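Local coordinates for DUF7790 domain-containing protein (Leptospira interrogans serogroup Icterohaemorrhagiae serovar copenhageni, PDB 6ULO), which is of unknown function but belongs to the DUF7790 family, grouped with the NADP-binding Rossmann folds, and is probably membrane-anchored in its full-length form, at residues S299-V302 with M303-G307; L129-I132 with Q133-S137; R154-H157 with K158-M162; N15-L18 with N19-D22. All blocks are in the same frame, centred on the assembly; numbering follows the deposited sequence. Where two conformers were deposited one is given.

Interaction 1: residues S299-V302 with M303-G307; sequences SLQV and MVEGG
Gln301 sets its CG opposite the backbone N (chi1 178°) and runs out fully extended, while Glu305, one turn later, tucks its CG beside its own backbone N (chi1 -65°) and then straightens. These different choices bring amide and carboxylate alongside each other, both side chains leaving helix 299-306 in the same direction. Gln301 NE2 donates to Glu305 OE2 over 2.9 Å in a fairly straight bond. The oxygen lies close to the amide plane, but the amide meets it from above the carboxylate plane, and the two flat groups are turned 68° apart. Lower down, Gln301 CG also rests 3.5 Å from Glu305 OE2.

The neighbouring i to i+4 pair is apolar: Leu300 CD1 meets Val304 CG2 at 4.0 Å, and that same CG2 leans on Leu300 O at 3.3 Å. Met303 is buried. Its CG passes 3.4 Å from Ser299 O before the chain bends at its last torsion, and the side chain reaches strands 249-255, 277-282 and 315-318, laying the helix against the mixed sheet of this Rossmann-like domain. Behind the side chains run regular helical bonds such as Val304 N to Leu300 O, 2.8 Å. In the last turn the bond from Gly306 N to Val302 O is short but bent, hence weak, and Gly307 then leaves helical geometry to begin strand 307-310.

Glu305 OE1 forms a salt bridge with Lys294, so the carboxylate has a cationic partner on one oxygen and a neutral amide on the other, a pairing that would probably favour its ionised form.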
loop_
_atom_site.group_PDB
_atom_site.type_symbol
_atom_site.label_atom_id
_atom_site.label_comp_id
_atom_site.label_asym_id
_atom_site.label_seq_id
_atom_site.Cartn_x
_atom_site.Cartn_y
_atom_site.Cartn_z
ATOM N N SER A 299 0.466 6.628 -17.076
ATOM C CA SER A 299 -0.519 7.242 -16.177
ATOM C C SER A 299 -0.727 8.733 -16.482
ATOM O O SER A 299 -1.847 9.234 -16.356
ATOM C CB SER A 299 -0.148 7.030 -14.703
ATOM O OG SER A 299 1.085 7.631 -14.388
ATOM N N LEU A 300 0.332 9.463 -16.868
ATOM C CA LEU A 300 0.163 10.886 -17.145
ATOM C C LEU A 300 -0.860 11.095 -18.258
ATOM O O LEU A 300 -1.774 11.923 -18.143
ATOM C CB LEU A 300 1.509 11.506 -17.522
ATOM C CG LEU A 300 1.451 12.960 -18.045
ATOM C CD1 LEU A 300 0.898 13.935 -16.978
ATOM C CD2 LEU A 300 2.838 13.378 -18.538
ATOM N N GLN A 301 -0.731 10.330 -19.336
ATOM C CA GLN A 301 -1.661 10.465 -20.448
ATOM C C GLN A 301 -3.081 10.067 -20.050
ATOM O O GLN A 301 -4.053 10.701 -20.464
ATOM C CB GLN A 301 -1.167 9.641 -21.636
ATOM C CG GLN A 301 -2.124 9.695 -22.823
ATOM C CD GLN A 301 -1.635 8.912 -24.027
ATOM O OE1 GLN A 301 -0.566 8.301 -24.006
ATOM N NE2 GLN A 301 -2.431 8.921 -25.087
ATOM N N VAL A 302 -3.224 9.011 -19.243
ATOM C CA VAL A 302 -4.534 8.654 -18.693
ATOM C C VAL A 302 -5.167 9.850 -17.983
ATOM O O VAL A 302 -6.363 10.137 -18.138
ATOM C CB VAL A 302 -4.379 7.438 -17.756
ATOM C CG1 VAL A 302 -5.682 7.143 -16.999
ATOM C CG2 VAL A 302 -3.926 6.211 -18.557
ATOM N N MET A 303 -4.370 10.550 -17.183
ATOM C CA MET A 303 -4.886 11.698 -16.433
ATOM C C MET A 303 -5.137 12.916 -17.335
ATOM O O MET A 303 -6.136 13.607 -17.149
ATOM C CB MET A 303 -3.923 12.044 -15.301
ATOM C CG MET A 303 -3.892 10.952 -14.242
ATOM S SD MET A 303 -2.674 11.250 -12.949
ATOM C CE MET A 303 -3.284 12.818 -12.297
ATOM N N VAL A 304 -4.249 13.189 -18.302
ATOM C CA VAL A 304 -4.448 14.312 -19.224
ATOM C C VAL A 304 -5.760 14.151 -19.971
ATOM O O VAL A 304 -6.537 15.101 -20.108
ATOM C CB VAL A 304 -3.262 14.421 -20.198
ATOM C CG1 VAL A 304 -3.611 15.363 -21.375
ATOM C CG2 VAL A 304 -2.025 14.932 -19.476
ATOM N N GLU A 305 -6.022 12.940 -20.476
ATOM C CA GLU A 305 -7.174 12.676 -21.330
ATOM C C GLU A 305 -8.421 12.313 -20.546
ATOM O O GLU A 305 -9.535 12.502 -21.049
ATOM C CB GLU A 305 -6.858 11.523 -22.282
ATOM C CG GLU A 305 -5.753 11.852 -23.266
ATOM C CD GLU A 305 -5.558 10.783 -24.320
ATOM O OE1 GLU A 305 -6.360 9.825 -24.387
ATOM O OE2 GLU A 305 -4.575 10.904 -25.074
ATOM N N GLY A 306 -8.268 11.786 -19.340
ATOM C CA GLY A 306 -9.421 11.256 -18.649
ATOM C C GLY A 306 -9.744 11.892 -17.315
ATOM O O GLY A 306 -10.763 11.553 -16.708
ATOM N N GLY A 307 -8.929 12.837 -16.860
ATOM C CA GLY A 307 -9.028 13.349 -15.496
ATOM C C GLY A 307 -9.850 14.618 -15.349
ATOM O O GLY A 307 -9.787 15.517 -16.188
#

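Interaction 2: residues L129-I132 with Q133-S137; sequences LELI and QVSFS
Leu131 O accepts Ser135 OG at 2.7 Å, from above the carbonyl plane, and Val134 N adds a weak bond. The serine hydroxyl gets there because it stands beside its own backbone N (chi1 -62°), which folds it back along the helix, where it also comes 3.7 Å from Leu131 CD1. Among the backbone bonds, Gln133 N to Leu129 O (2.9 Å) is an ordinary i to i+4 link. By contrast, Ser135 N turns to Ile132 O, three residues back, at 3.0 Å, with the donor well above the carbonyl plane. Such a tightened turn belongs to the C-terminal part of helix 125-135, from which the chain passes through a short loop into the long helix 139-166. Gln133 is tied to that second helix by its OE1, which accepts from Lys143.

Ile132 and Phe136 meet on another side of the turn. Phe136 brings the edge of its ring to Ile132 O, with CD2 3.3 Å from the oxygen, and the same CD2 sits 3.9 Å from Ile132 CG2, the two side chains crossing at a slant. The phenyl ring is stacked with Tyr142. Among the apolar contacts of Leu131 is Phe106 of helix 94-109.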
loop_
_atom_site.group_PDB
_atom_site.type_symbol
_atom_site.label_atom_id
_atom_site.label_comp_id
_atom_site.label_asym_id
_atom_site.label_seq_id
_atom_site.Cartn_x
_atom_site.Cartn_y
_atom_site.Cartn_z
ATOM N N LEU A 129 14.505 -5.173 18.945
ATOM C CA LEU A 129 15.508 -6.102 18.439
ATOM C C LEU A 129 15.473 -7.437 19.180
ATOM O O LEU A 129 15.675 -8.487 18.565
ATOM C CB LEU A 129 16.900 -5.465 18.480
ATOM C CG LEU A 129 17.095 -4.306 17.497
ATOM C CD1 LEU A 129 18.408 -3.617 17.807
ATOM C CD2 LEU A 129 17.088 -4.798 16.038
ATOM N N GLU A 130 15.152 -7.424 20.472
ATOM C CA GLU A 130 14.962 -8.681 21.186
ATOM C C GLU A 130 13.736 -9.444 20.686
ATOM O O GLU A 130 13.758 -10.675 20.576
ATOM C CB GLU A 130 14.807 -8.379 22.675
ATOM C CG GLU A 130 16.087 -7.886 23.382
ATOM C CD GLU A 130 15.872 -7.280 24.796
ATOM O OE1 GLU A 130 14.712 -7.148 25.271
ATOM O OE2 GLU A 130 16.895 -6.932 25.434
ATOM N N LEU A 131 12.665 -8.736 20.342
ATOM C CA LEU A 131 11.477 -9.382 19.802
ATOM C C LEU A 131 11.789 -10.003 18.447
ATOM O O LEU A 131 11.406 -11.151 18.172
ATOM C CB LEU A 131 10.353 -8.363 19.669
ATOM C CG LEU A 131 9.091 -8.821 18.949
ATOM C CD1 LEU A 131 8.487 -10.003 19.667
ATOM C CD2 LEU A 131 8.090 -7.665 18.882
ATOM N N ILE A 132 12.515 -9.278 17.589
ATOM C CA ILE A 132 12.930 -9.869 16.317
ATOM C C ILE A 132 13.775 -11.113 16.573
ATOM O O ILE A 132 13.606 -12.146 15.902
ATOM C CB ILE A 132 13.673 -8.845 15.444
ATOM C CG1 ILE A 132 12.683 -7.788 14.943
ATOM C CG2 ILE A 132 14.385 -9.540 14.272
ATOM C CD1 ILE A 132 13.344 -6.527 14.371
ATOM N N GLN A 133 14.700 -11.038 17.543
ATOM C CA GLN A 133 15.602 -12.157 17.818
ATOM C C GLN A 133 14.846 -13.452 18.102
ATOM O O GLN A 133 15.260 -14.528 17.653
ATOM C CB GLN A 133 16.505 -11.803 19.003
ATOM C CG GLN A 133 17.530 -12.885 19.350
ATOM C CD GLN A 133 18.582 -13.060 18.266
ATOM O OE1 GLN A 133 18.889 -12.117 17.546
ATOM N NE2 GLN A 133 19.162 -14.245 18.168
ATOM N N VAL A 134 13.749 -13.376 18.863
ATOM C CA VAL A 134 13.012 -14.582 19.237
ATOM C C VAL A 134 11.988 -15.013 18.196
ATOM O O VAL A 134 11.397 -16.093 18.350
ATOM C CB VAL A 134 12.329 -14.461 20.617
ATOM C CG1 VAL A 134 13.362 -14.234 21.703
ATOM C CG2 VAL A 134 11.244 -13.401 20.631
ATOM N N SER A 135 11.751 -14.215 17.146
ATOM C CA SER A 135 10.631 -14.424 16.230
ATOM C C SER A 135 11.004 -15.093 14.915
ATOM O O SER A 135 10.101 -15.411 14.138
ATOM C CB SER A 135 9.922 -13.087 15.959
ATOM O OG SER A 135 9.389 -12.571 17.173
ATOM N N PHE A 136 12.285 -15.331 14.663
ATOM C CA PHE A 136 12.752 -15.886 13.394
ATOM C C PHE A 136 13.887 -16.851 13.669
ATOM O O PHE A 136 14.612 -16.700 14.645
ATOM C CB PHE A 136 13.310 -14.775 12.472
ATOM C CG PHE A 136 12.309 -13.698 12.146
ATOM C CD1 PHE A 136 11.432 -13.840 11.083
ATOM C CD2 PHE A 136 12.256 -12.541 12.904
ATOM C CE1 PHE A 136 10.516 -12.854 10.787
ATOM C CE2 PHE A 136 11.338 -11.551 12.621
ATOM C CZ PHE A 136 10.480 -11.715 11.553
ATOM N N SER A 137 14.089 -17.803 12.752
ATOM C CA SER A 137 15.312 -18.603 12.800
ATOM C C SER A 137 16.498 -17.849 12.232
ATOM O O SER A 137 17.639 -18.169 12.568
ATOM C CB SER A 137 15.151 -19.931 12.040
ATOM O OG SER A 137 14.315 -20.799 12.770
#

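Interaction 3: residues R154-H157 with K158-M162; sequences RKRH and KTNLM
Arg156 O accepts from Asn160 N at 2.8 Å, the shortest polar bond here and part of the regular i to i+4 ladder of the long helix 139-166. The two side chains meet as well. Asn160 places OD1 over one face of the Arg156 guanidinium, 3.3 Å from NE and 3.4 Å from CZ, displaced toward the rim of the group. Amide and guanidinium planes stand 75° apart, and the N-H bonds of the arginine aim elsewhere, so this is a face contact and not a hydrogen bond. A bend at the second torsion of Arg156 (chi2 71°) folds the chain along the helix toward Asn160.

NH1 and NH2 of the guanidinium find partners beyond this helix: NH1 makes a salt bridge with Asp51, and NH2 donates to Glu50 O. Asn160 ND2 is hydrogen-bonded to Gln173 OE1, consistent with OD1, and not ND2, lying over the arginine. One residue along, His157 is buried and links its NE2 to Glu73, while its carbonyl oxygen receives Leu161 N at 3.0 Å. Lys155 O accepts Thr159 N, also at 3.0 Å.

With the guanidinium held through NH1 and NH2 and the amide through ND2, the partly negative OD1 is kept above a cationic face, a placement that should be electrostatically favourable, while NH1 and NH2 tie helix 139-166 to Asp51 and Glu50.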
loop_
_atom_site.group_PDB
_atom_site.type_symbol
_atom_site.label_atom_id
_atom_site.label_comp_id
_atom_site.label_asym_id
_atom_site.label_seq_id
_atom_site.Cartn_x
_atom_site.Cartn_y
_atom_site.Cartn_z
ATOM N N ARG A 154 11.231 6.472 11.768
ATOM C CA ARG A 154 11.025 7.382 12.892
ATOM C C ARG A 154 10.694 8.781 12.413
ATOM O O ARG A 154 9.769 9.431 12.931
ATOM C CB ARG A 154 12.286 7.409 13.750
ATOM C CG ARG A 154 12.453 6.090 14.510
ATOM C CD ARG A 154 13.888 5.941 15.010
ATOM N NE ARG A 154 14.085 4.582 15.527
ATOM C CZ ARG A 154 15.234 4.130 16.008
ATOM N NH1 ARG A 154 16.292 4.923 16.030
ATOM N NH2 ARG A 154 15.328 2.879 16.458
ATOM N N LYS A 155 11.441 9.269 11.424
ATOM C CA LYS A 155 11.178 10.601 10.897
ATOM C C LYS A 155 9.776 10.666 10.304
ATOM O O LYS A 155 9.047 11.645 10.522
ATOM C CB LYS A 155 12.260 10.956 9.879
ATOM C CG LYS A 155 12.063 12.239 9.130
ATOM C CD LYS A 155 13.282 12.488 8.259
ATOM C CE LYS A 155 13.145 13.735 7.421
ATOM N NZ LYS A 155 14.298 13.911 6.484
ATOM N N ARG A 156 9.385 9.634 9.554
ATOM C CA ARG A 156 8.065 9.618 8.957
ATOM C C ARG A 156 6.958 9.525 9.999
ATOM O O ARG A 156 5.912 10.171 9.851
ATOM C CB ARG A 156 8.002 8.474 7.953
ATOM C CG ARG A 156 6.645 8.282 7.334
ATOM C CD ARG A 156 6.320 9.417 6.372
ATOM N NE ARG A 156 5.057 9.174 5.706
ATOM C CZ ARG A 156 4.460 10.035 4.882
ATOM N NH1 ARG A 156 5.016 11.227 4.618
ATOM N NH2 ARG A 156 3.266 9.718 4.373
ATOM N N HIS A 157 7.167 8.767 11.083
ATOM C CA HIS A 157 6.169 8.746 12.145
ATOM C C HIS A 157 5.971 10.139 12.743
ATOM O O HIS A 157 4.838 10.549 13.007
ATOM C CB HIS A 157 6.582 7.761 13.241
ATOM C CG HIS A 157 6.376 6.329 12.861
ATOM N ND1 HIS A 157 6.977 5.271 13.523
ATOM C CD2 HIS A 157 5.627 5.779 11.873
ATOM C CE1 HIS A 157 6.596 4.133 12.946
ATOM N NE2 HIS A 157 5.776 4.415 11.951
ATOM N N LYS A 158 7.058 10.883 12.966
ATOM C CA LYS A 158 6.928 12.216 13.556
ATOM C C LYS A 158 6.232 13.174 12.603
ATOM O O LYS A 158 5.426 14.001 13.033
ATOM C CB LYS A 158 8.295 12.742 13.968
ATOM C CG LYS A 158 8.943 11.843 15.006
ATOM C CD LYS A 158 10.398 12.203 15.263
ATOM C CE LYS A 158 11.064 11.123 16.129
ATOM N NZ LYS A 158 10.367 10.952 17.431
ATOM N N THR A 159 6.516 13.054 11.300
ATOM C CA THR A 159 5.819 13.837 10.291
ATOM C C THR A 159 4.338 13.478 10.251
ATOM O O THR A 159 3.489 14.371 10.154
ATOM C CB THR A 159 6.481 13.594 8.943
ATOM O OG1 THR A 159 7.764 14.224 8.982
ATOM C CG2 THR A 159 5.640 14.162 7.808
ATOM N N ASN A 160 4.004 12.171 10.295
ATOM C CA ASN A 160 2.601 11.784 10.257
ATOM C C ASN A 160 1.827 12.354 11.430
ATOM O O ASN A 160 0.666 12.730 11.274
ATOM C CB ASN A 160 2.443 10.254 10.214
ATOM C CG ASN A 160 2.754 9.680 8.856
ATOM O OD1 ASN A 160 2.871 10.392 7.876
ATOM N ND2 ASN A 160 2.914 8.378 8.805
ATOM N N LEU A 161 2.422 12.351 12.624
ATOM C CA LEU A 161 1.718 12.929 13.757
ATOM C C LEU A 161 1.455 14.410 13.500
ATOM O O LEU A 161 0.335 14.899 13.669
ATOM C CB LEU A 161 2.543 12.730 15.016
ATOM C CG LEU A 161 2.026 13.405 16.278
ATOM C CD1 LEU A 161 0.623 12.975 16.575
ATOM C CD2 LEU A 161 2.967 13.119 17.434
ATOM N N MET A 162 2.484 15.125 13.049
ATOM C CA MET A 162 2.326 16.528 12.692
ATOM C C MET A 162 1.210 16.745 11.676
ATOM O O MET A 162 0.371 17.630 11.857
ATOM C CB MET A 162 3.671 17.042 12.201
ATOM C CG MET A 162 3.700 18.525 11.828
ATOM S SD MET A 162 2.968 18.919 10.192
ATOM C CE MET A 162 4.205 18.232 9.113
#

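Interaction 4: residues N15-L18 with N19-D22; sequences NVSL and NEGD
Ser17 caps helix 18-28: its OG accepts Glu20 N at 2.9 Å, the classic N-cap bond. The hydroxyl reaches that amide because it sits between the backbone N and the carbonyl carbon (chi1 67°), turned over the first turn. Glu20, three residues on, is where a capping box would have its acid, but its carboxylate does not return to Ser17 N. The side chain extends past the serine, CG 3.5 Å from Ser17 OG, and its carboxylate reaches Val16, OE1 lying 3.8 Å from Val16 CG2.

The Glu20 carboxylate pairs with Lys190 through OE1 and is also bridged by two waters. Water 2 sits between Ser17 OG and Glu20 OE2, and water 1 donates to Glu20 OE1 while accepting from Val16 N and Asn15 ND2. Asn15 ND2 is also bonded to Glu188 O, so the start of the helix is fastened to residues just after helix 176-187. Asn15 directs its side chain at the backbone of the first turn, OD1 coming 3.6 Å from Gly21 CA.

Beyond the cap, Leu18 and Asp22 meet on another side of the helix: Leu18 CG stands 3.8 Å from Asp22 OD2, while Asp22 N donates to Leu18 O at 2.9 Å.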
loop_
_atom_site.group_PDB
_atom_site.type_symbol
_atom_site.label_atom_id
_atom_site.label_comp_id
_atom_site.label_asym_id
_atom_site.label_seq_id
_atom_site.Cartn_x
_atom_site.Cartn_y
_atom_site.Cartn_z
ATOM N N ASN A 15 -7.997 -17.510 14.127
ATOM C CA ASN A 15 -9.073 -17.069 13.268
ATOM C C ASN A 15 -10.447 -17.356 13.870
ATOM O O ASN A 15 -10.661 -18.297 14.638
ATOM C CB ASN A 15 -8.879 -17.534 11.827
ATOM C CG ASN A 15 -7.631 -16.925 11.203
ATOM O OD1 ASN A 15 -6.669 -17.624 10.900
ATOM N ND2 ASN A 15 -7.637 -15.601 11.037
ATOM N N VAL A 16 -11.382 -16.455 13.561
ATOM C CA VAL A 16 -12.695 -16.488 14.209
ATOM C C VAL A 16 -13.655 -17.489 13.578
ATOM O O VAL A 16 -14.780 -17.666 14.084
ATOM C CB VAL A 16 -13.344 -15.093 14.204
ATOM C CG1 VAL A 16 -12.431 -14.081 14.905
ATOM C CG2 VAL A 16 -13.651 -14.693 12.760
ATOM N N SER A 17 -13.258 -18.162 12.495
ATOM C CA SER A 17 -14.052 -19.256 11.938
ATOM C C SER A 17 -13.117 -20.113 11.108
ATOM O O SER A 17 -12.049 -19.664 10.686
ATOM C CB SER A 17 -15.168 -18.744 11.026
ATOM O OG SER A 17 -14.588 -18.159 9.875
ATOM N N LEU A 18 -13.542 -21.355 10.872
ATOM C CA LEU A 18 -12.792 -22.211 9.963
ATOM C C LEU A 18 -12.656 -21.570 8.584
ATOM O O LEU A 18 -11.575 -21.607 7.973
ATOM C CB LEU A 18 -13.482 -23.575 9.871
ATOM C CG LEU A 18 -12.854 -24.599 8.938
ATOM C CD1 LEU A 18 -11.472 -24.922 9.446
ATOM C CD2 LEU A 18 -13.722 -25.837 8.949
ATOM N N ASN A 19 -13.741 -20.980 8.079
ATOM C CA ASN A 19 -13.690 -20.337 6.768
ATOM C C ASN A 19 -12.646 -19.220 6.711
ATOM O O ASN A 19 -11.888 -19.113 5.737
ATOM C CB ASN A 19 -15.050 -19.787 6.359
ATOM C CG ASN A 19 -15.014 -19.172 4.979
ATOM O OD1 ASN A 19 -14.671 -19.837 4.005
ATOM N ND2 ASN A 19 -15.363 -17.905 4.884
ATOM N N GLU A 20 -12.574 -18.382 7.744
ATOM C CA GLU A 20 -11.576 -17.326 7.701
ATOM C C GLU A 20 -10.162 -17.887 7.755
ATOM O O GLU A 20 -9.276 -17.392 7.053
ATOM C CB GLU A 20 -11.840 -16.277 8.777
ATOM C CG GLU A 20 -13.043 -15.430 8.418
ATOM C CD GLU A 20 -13.010 -14.066 9.045
ATOM O OE1 GLU A 20 -11.944 -13.657 9.538
ATOM O OE2 GLU A 20 -14.059 -13.409 9.053
ATOM N N GLY A 21 -9.938 -18.946 8.539
ATOM C CA GLY A 21 -8.624 -19.562 8.544
ATOM C C GLY A 21 -8.263 -20.163 7.198
ATOM O O GLY A 21 -7.114 -20.064 6.749
ATOM N N ASP A 22 -9.242 -20.772 6.521
ATOM C CA ASP A 22 -8.985 -21.322 5.191
ATOM C C ASP A 22 -8.690 -20.217 4.179
ATOM O O ASP A 22 -7.805 -20.367 3.324
ATOM C CB ASP A 22 -10.188 -22.158 4.743
ATOM C CG ASP A 22 -10.348 -23.466 5.515
ATOM O OD1 ASP A 22 -9.393 -23.906 6.189
ATOM O OD2 ASP A 22 -11.445 -24.036 5.421
HETATM O O HOH W 1 -10.282 -14.341 11.762
HETATM O O HOH W 2 -15.975 -15.853 9.585
#

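Overall arrangement
All four are local contacts in separate helices of a domain with a Rossmann-like mixed sheet, and none touches another; of them, interaction 1 rests on the sheet itself. Interactions 2 and 3 are the nearest neighbours, about 7 Å apart between closest atoms although their centres lie 25 Å apart; they belong to successive helices, 125-135 and 139-166. Interaction 4, earliest in the chain, comes within about 17 Å of interaction 2 by nearest atoms. Interaction 1 is remote: its centre is 46 Å from that of interaction 2 and 42 Å from that of interaction 4, both across the centre of the chain. No ligand or active site is known to relate them.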